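Local coordinates for MutT/NUDIX family protein (Bacillus thuringiensis str. Al Hakam, PDB 3ID9) that probably hydrolyses a nucleoside diphosphate linked to another group, as other Nudix enzymes do, though its own substrate is not established, at residues B[22-32]-B[93-104]. Sequence-based numbering, arbitrary orientation.
Sequences MQVRVTGILIE and PSLLHITFLLER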
loop_
_atom_site.group_PDB
_atom_site.type_symbol
_atom_site.label_atom_id
_atom_site.label_comp_id
_atom_site.label_asym_id
_atom_site.label_seq_id
_atom_site.Cartn_x
_atom_site.Cartn_y
_atom_site.Cartn_z
HETATM N N MSE B 22 -3.057 14.179 -8.400
HETATM C CA MSE B 22 -2.674 12.739 -8.264
HETATM C C MSE B 22 -3.348 11.769 -9.228
HETATM O O MSE B 22 -4.546 11.860 -9.501
HETATM C CB MSE B 22 -2.952 12.242 -6.848
HETATM C CG MSE B 22 -1.807 12.412 -5.887
HETATM SE SE MSE B 22 -1.484 10.761 -4.935
HETATM C CE MSE B 22 0.246 10.313 -5.690
ATOM N N GLN B 23 -2.556 10.830 -9.733
ATOM C CA GLN B 23 -3.046 9.792 -10.628
ATOM C C GLN B 23 -2.689 8.468 -9.975
ATOM O O GLN B 23 -1.526 8.220 -9.660
ATOM C CB GLN B 23 -2.380 9.880 -11.998
ATOM C CG GLN B 23 -2.711 8.694 -12.895
ATOM C CD GLN B 23 -2.025 8.757 -14.255
ATOM O OE1 GLN B 23 -0.792 8.798 -14.350
ATOM N NE2 GLN B 23 -2.827 8.762 -15.318
ATOM N N VAL B 24 -3.691 7.625 -9.755
ATOM C CA VAL B 24 -3.454 6.334 -9.127
ATOM C C VAL B 24 -3.672 5.170 -10.088
ATOM O O VAL B 24 -4.680 5.105 -10.793
ATOM C CB VAL B 24 -4.364 6.140 -7.909
ATOM C CG1 VAL B 24 -3.957 4.887 -7.155
ATOM C CG2 VAL B 24 -4.289 7.358 -7.006
ATOM N N ARG B 25 -2.715 4.251 -10.109
ATOM C CA ARG B 25 -2.790 3.080 -10.972
ATOM C C ARG B 25 -2.674 1.781 -10.207
ATOM O O ARG B 25 -1.826 1.639 -9.322
ATOM C CB ARG B 25 -1.698 3.141 -12.041
ATOM C CG ARG B 25 -2.024 4.137 -13.124
ATOM C CD ARG B 25 -0.929 4.315 -14.155
ATOM N NE ARG B 25 -1.446 5.176 -15.210
ATOM C CZ ARG B 25 -2.353 4.786 -16.103
ATOM N NH1 ARG B 25 -2.826 3.543 -16.074
ATOM N NH2 ARG B 25 -2.818 5.651 -16.997
ATOM N N VAL B 26 -3.545 0.840 -10.554
ATOM C CA VAL B 26 -3.552 -0.476 -9.934
ATOM C C VAL B 26 -3.110 -1.509 -10.959
ATOM O O VAL B 26 -3.347 -1.351 -12.153
ATOM C CB VAL B 26 -4.958 -0.863 -9.424
ATOM C CG1 VAL B 26 -5.325 -0.008 -8.236
ATOM C CG2 VAL B 26 -5.987 -0.687 -10.537
ATOM N N THR B 27 -2.457 -2.560 -10.483
ATOM C CA THR B 27 -1.988 -3.633 -11.352
ATOM C C THR B 27 -2.347 -4.934 -10.671
ATOM O O THR B 27 -2.204 -5.060 -9.452
ATOM C CB THR B 27 -0.459 -3.567 -11.562
ATOM O OG1 THR B 27 -0.153 -2.476 -12.434
ATOM C CG2 THR B 27 0.065 -4.864 -12.162
ATOM N N GLY B 28 -2.822 -5.895 -11.459
ATOM C CA GLY B 28 -3.206 -7.167 -10.893
ATOM C C GLY B 28 -2.238 -8.292 -11.193
ATOM O O GLY B 28 -1.704 -8.400 -12.296
ATOM N N ILE B 29 -2.007 -9.131 -10.193
ATOM C CA ILE B 29 -1.133 -10.272 -10.343
ATOM C C ILE B 29 -1.896 -11.493 -9.845
ATOM O O ILE B 29 -1.988 -11.749 -8.637
ATOM C CB ILE B 29 0.185 -10.072 -9.573
ATOM C CG1 ILE B 29 1.009 -9.001 -10.297
ATOM C CG2 ILE B 29 0.953 -11.377 -9.486
ATOM C CD1 ILE B 29 2.410 -8.827 -9.795
ATOM N N LEU B 30 -2.468 -12.218 -10.804
ATOM C CA LEU B 30 -3.253 -13.410 -10.532
ATOM C C LEU B 30 -2.405 -14.613 -10.905
ATOM O O LEU B 30 -2.173 -14.888 -12.086
ATOM C CB LEU B 30 -4.548 -13.373 -11.355
ATOM C CG LEU B 30 -5.703 -14.306 -10.965
ATOM C CD1 LEU B 30 -6.878 -14.056 -11.904
ATOM C CD2 LEU B 30 -5.267 -15.766 -11.040
ATOM N N ILE B 31 -1.943 -15.319 -9.881
ATOM C CA ILE B 31 -1.095 -16.485 -10.051
ATOM C C ILE B 31 -1.850 -17.776 -9.771
ATOM O O ILE B 31 -2.572 -17.887 -8.780
ATOM C CB ILE B 31 0.111 -16.424 -9.097
ATOM C CG1 ILE B 31 0.923 -15.161 -9.375
ATOM C CG2 ILE B 31 0.966 -17.667 -9.248
ATOM C CD1 ILE B 31 1.924 -14.832 -8.275
ATOM N N GLU B 32 -1.677 -18.743 -10.663
ATOM C CA GLU B 32 -2.292 -20.057 -10.537
ATOM C C GLU B 32 -1.319 -21.045 -11.167
ATOM O O GLU B 32 -0.844 -20.837 -12.287
ATOM C CB GLU B 32 -3.653 -20.103 -11.245
ATOM C CG GLU B 32 -4.787 -19.449 -10.456
ATOM C CD GLU B 32 -6.153 -19.636 -11.100
ATOM O OE1 GLU B 32 -6.298 -20.558 -11.925
ATOM O OE2 GLU B 32 -7.090 -18.874 -10.771
ATOM N N PRO B 93 1.032 14.143 -13.624
ATOM C CA PRO B 93 0.840 14.461 -12.203
ATOM C C PRO B 93 1.494 13.442 -11.279
ATOM O O PRO B 93 1.979 12.405 -11.736
ATOM C CB PRO B 93 -0.676 14.466 -12.068
ATOM C CG PRO B 93 -1.069 13.337 -12.979
ATOM C CD PRO B 93 -0.188 13.540 -14.197
ATOM N N SER B 94 1.514 13.749 -9.983
ATOM C CA SER B 94 2.098 12.847 -8.991
ATOM C C SER B 94 1.526 11.462 -9.224
ATOM O O SER B 94 0.334 11.318 -9.490
ATOM C CB SER B 94 1.765 13.306 -7.570
ATOM O OG SER B 94 2.586 14.393 -7.188
ATOM N N LEU B 95 2.366 10.444 -9.101
ATOM C CA LEU B 95 1.918 9.089 -9.360
ATOM C C LEU B 95 2.056 8.082 -8.233
ATOM O O LEU B 95 3.099 7.969 -7.591
ATOM C CB LEU B 95 2.645 8.554 -10.595
ATOM C CG LEU B 95 2.594 7.048 -10.861
ATOM C CD1 LEU B 95 1.164 6.590 -11.118
ATOM C CD2 LEU B 95 3.475 6.747 -12.059
ATOM N N LEU B 96 0.981 7.341 -8.009
ATOM C CA LEU B 96 0.978 6.299 -7.005
ATOM C C LEU B 96 0.575 5.024 -7.758
ATOM O O LEU B 96 -0.476 4.975 -8.400
ATOM C CB LEU B 96 -0.025 6.635 -5.904
ATOM C CG LEU B 96 -0.008 5.704 -4.693
ATOM C CD1 LEU B 96 1.374 5.709 -4.059
ATOM C CD2 LEU B 96 -1.053 6.153 -3.696
ATOM N N HIS B 97 1.427 4.008 -7.708
ATOM C CA HIS B 97 1.158 2.752 -8.402
ATOM C C HIS B 97 1.042 1.575 -7.427
ATOM O O HIS B 97 2.023 1.190 -6.794
ATOM C CB HIS B 97 2.276 2.474 -9.417
ATOM C CG HIS B 97 2.014 1.292 -10.300
ATOM N ND1 HIS B 97 2.987 0.726 -11.099
ATOM C CD2 HIS B 97 0.883 0.575 -10.520
ATOM C CE1 HIS B 97 2.469 -0.287 -11.770
ATOM N NE2 HIS B 97 1.192 -0.399 -11.437
ATOM N N ILE B 98 -0.154 1.007 -7.315
ATOM C CA ILE B 98 -0.380 -0.128 -6.421
ATOM C C ILE B 98 -0.532 -1.464 -7.169
ATOM O O ILE B 98 -1.277 -1.557 -8.143
ATOM C CB ILE B 98 -1.659 0.067 -5.548
ATOM C CG1 ILE B 98 -1.499 1.253 -4.594
ATOM C CG2 ILE B 98 -1.919 -1.184 -4.729
ATOM C CD1 ILE B 98 -1.823 2.586 -5.204
ATOM N N THR B 99 0.172 -2.490 -6.693
ATOM C CA THR B 99 0.107 -3.824 -7.281
ATOM C C THR B 99 -0.570 -4.787 -6.311
ATOM O O THR B 99 -0.126 -4.946 -5.170
ATOM C CB THR B 99 1.514 -4.376 -7.615
ATOM O OG1 THR B 99 2.038 -3.695 -8.760
ATOM C CG2 THR B 99 1.448 -5.867 -7.921
ATOM N N PHE B 100 -1.638 -5.436 -6.772
ATOM C CA PHE B 100 -2.394 -6.379 -5.944
ATOM C C PHE B 100 -2.211 -7.848 -6.310
ATOM O O PHE B 100 -2.191 -8.197 -7.488
ATOM C CB PHE B 100 -3.900 -6.105 -6.045
ATOM C CG PHE B 100 -4.356 -4.863 -5.353
ATOM C CD1 PHE B 100 -4.922 -3.821 -6.080
ATOM C CD2 PHE B 100 -4.264 -4.748 -3.967
ATOM C CE1 PHE B 100 -5.396 -2.685 -5.437
ATOM C CE2 PHE B 100 -4.732 -3.617 -3.311
ATOM C CZ PHE B 100 -5.298 -2.581 -4.043
ATOM N N LEU B 101 -2.085 -8.705 -5.302
ATOM C CA LEU B 101 -2.025 -10.140 -5.541
ATOM C C LEU B 101 -3.506 -10.484 -5.574
ATOM O O LEU B 101 -4.216 -10.270 -4.592
ATOM C CB LEU B 101 -1.357 -10.887 -4.387
ATOM C CG LEU B 101 0.170 -10.883 -4.421
ATOM C CD1 LEU B 101 0.718 -11.646 -3.219
ATOM C CD2 LEU B 101 0.638 -11.516 -5.720
ATOM N N LEU B 102 -3.975 -10.986 -6.712
ATOM C CA LEU B 102 -5.381 -11.320 -6.875
ATOM C C LEU B 102 -5.670 -12.810 -6.779
ATOM O O LEU B 102 -4.778 -13.644 -6.929
ATOM C CB LEU B 102 -5.876 -10.802 -8.224
ATOM C CG LEU B 102 -5.805 -9.290 -8.413
ATOM C CD1 LEU B 102 -6.125 -8.921 -9.862
ATOM C CD2 LEU B 102 -6.783 -8.625 -7.453
ATOM N N GLU B 103 -6.933 -13.125 -6.519
ATOM C CA GLU B 103 -7.401 -14.501 -6.433
ATOM C C GLU B 103 -8.746 -14.593 -7.161
ATOM O O GLU B 103 -9.591 -13.703 -7.041
ATOM C CB GLU B 103 -7.561 -14.905 -4.973
ATOM C CG GLU B 103 -8.044 -16.316 -4.759
ATOM C CD GLU B 103 -7.910 -16.744 -3.309
ATOM O OE1 GLU B 103 -6.757 -16.913 -2.846
ATOM O OE2 GLU B 103 -8.955 -16.904 -2.636
ATOM N N ARG B 104 -8.936 -15.662 -7.930
ATOM C CA ARG B 104 -10.183 -15.858 -8.669
ATOM C C ARG B 104 -11.324 -16.276 -7.745
ATOM O O ARG B 104 -11.111 -17.002 -6.774
ATOM C CB ARG B 104 -10.007 -16.939 -9.742
ATOM C CG ARG B 104 -10.130 -16.431 -11.169
ATOM C CD ARG B 104 -10.579 -17.530 -12.118
ATOM N NE ARG B 104 -9.727 -18.707 -12.029
ATOM C CZ ARG B 104 -10.009 -19.881 -12.589
ATOM N NH1 ARG B 104 -11.130 -20.035 -13.286
ATOM N NH2 ARG B 104 -9.170 -20.902 -12.445
HETATM O O HOH W 1 1.609 10.672 -13.985
HETATM O O HOH W 2 -4.503 -16.770 -7.649
HETATM O O HOH W 3 -7.069 -17.619 -8.397
#
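Strands 23-32 and 95-104 run side by side as a parallel pair in the mixed sheet of the Nudix fold, from Gln-23 beside Leu-95 to Ile-29 beside Leu-101. Eight backbone hydrogen bonds, the first accepted by Ser-94 O, join the two segments, donors coming from both: Arg-25 N reaches Leu-96 O at 2.9 Å, and Phe-100 N reaches Thr-27 O at 2.8 Å. On the face carrying Val-24, Val-26, Leu-96, Ile-98, Phe-100 and Leu-102, side chains meet diagonally. Val-24 CG1, anti to its own N (chi1 -172°), packs on Ile-98 CD1 at 3.7 Å, while Val-26 CG1 meets Phe-100 CE1. Leu-102 CD1 lies 3.6 Å from Gly-28 CA, over backbone that carries no side chain. Leu-61, Met-65 and Met-69 of helix 61-72 pack on Val-24, Phe-100 and Leu-102, and Tyr-155 of the second subunit meets Phe-100 edge-to-face. Across the sheet, Ile-29 sets CD1 against Thr-99 CG2 and CG2 against Leu-101 CD2, where Phe-141 and Ile-145 of helix 139-147 pack on Ile-29. On that same face the His-97 ring turns its edge to strand 23-32: NE2 shares an in-plane hydrogen bond of 2.7 Å with Thr-27 OG1, and Arg-25 O lies near CD2. Beyond the ladder Arg-104 grips Glu-32 side-on: NE to OE2 and NH2 to OE1, both 2.9 Å, use the syn lone pairs, with OE2 in the guanidinium plane and OE1 tilted from it. The chemistry implies a parallel register held by backbone bonds, one face apolar and the other mixed; near the strands' C-terminal ends the two-bond salt bridge, with a water linking OE2 to Arg-104 N, fixes the carboxylate's rotation.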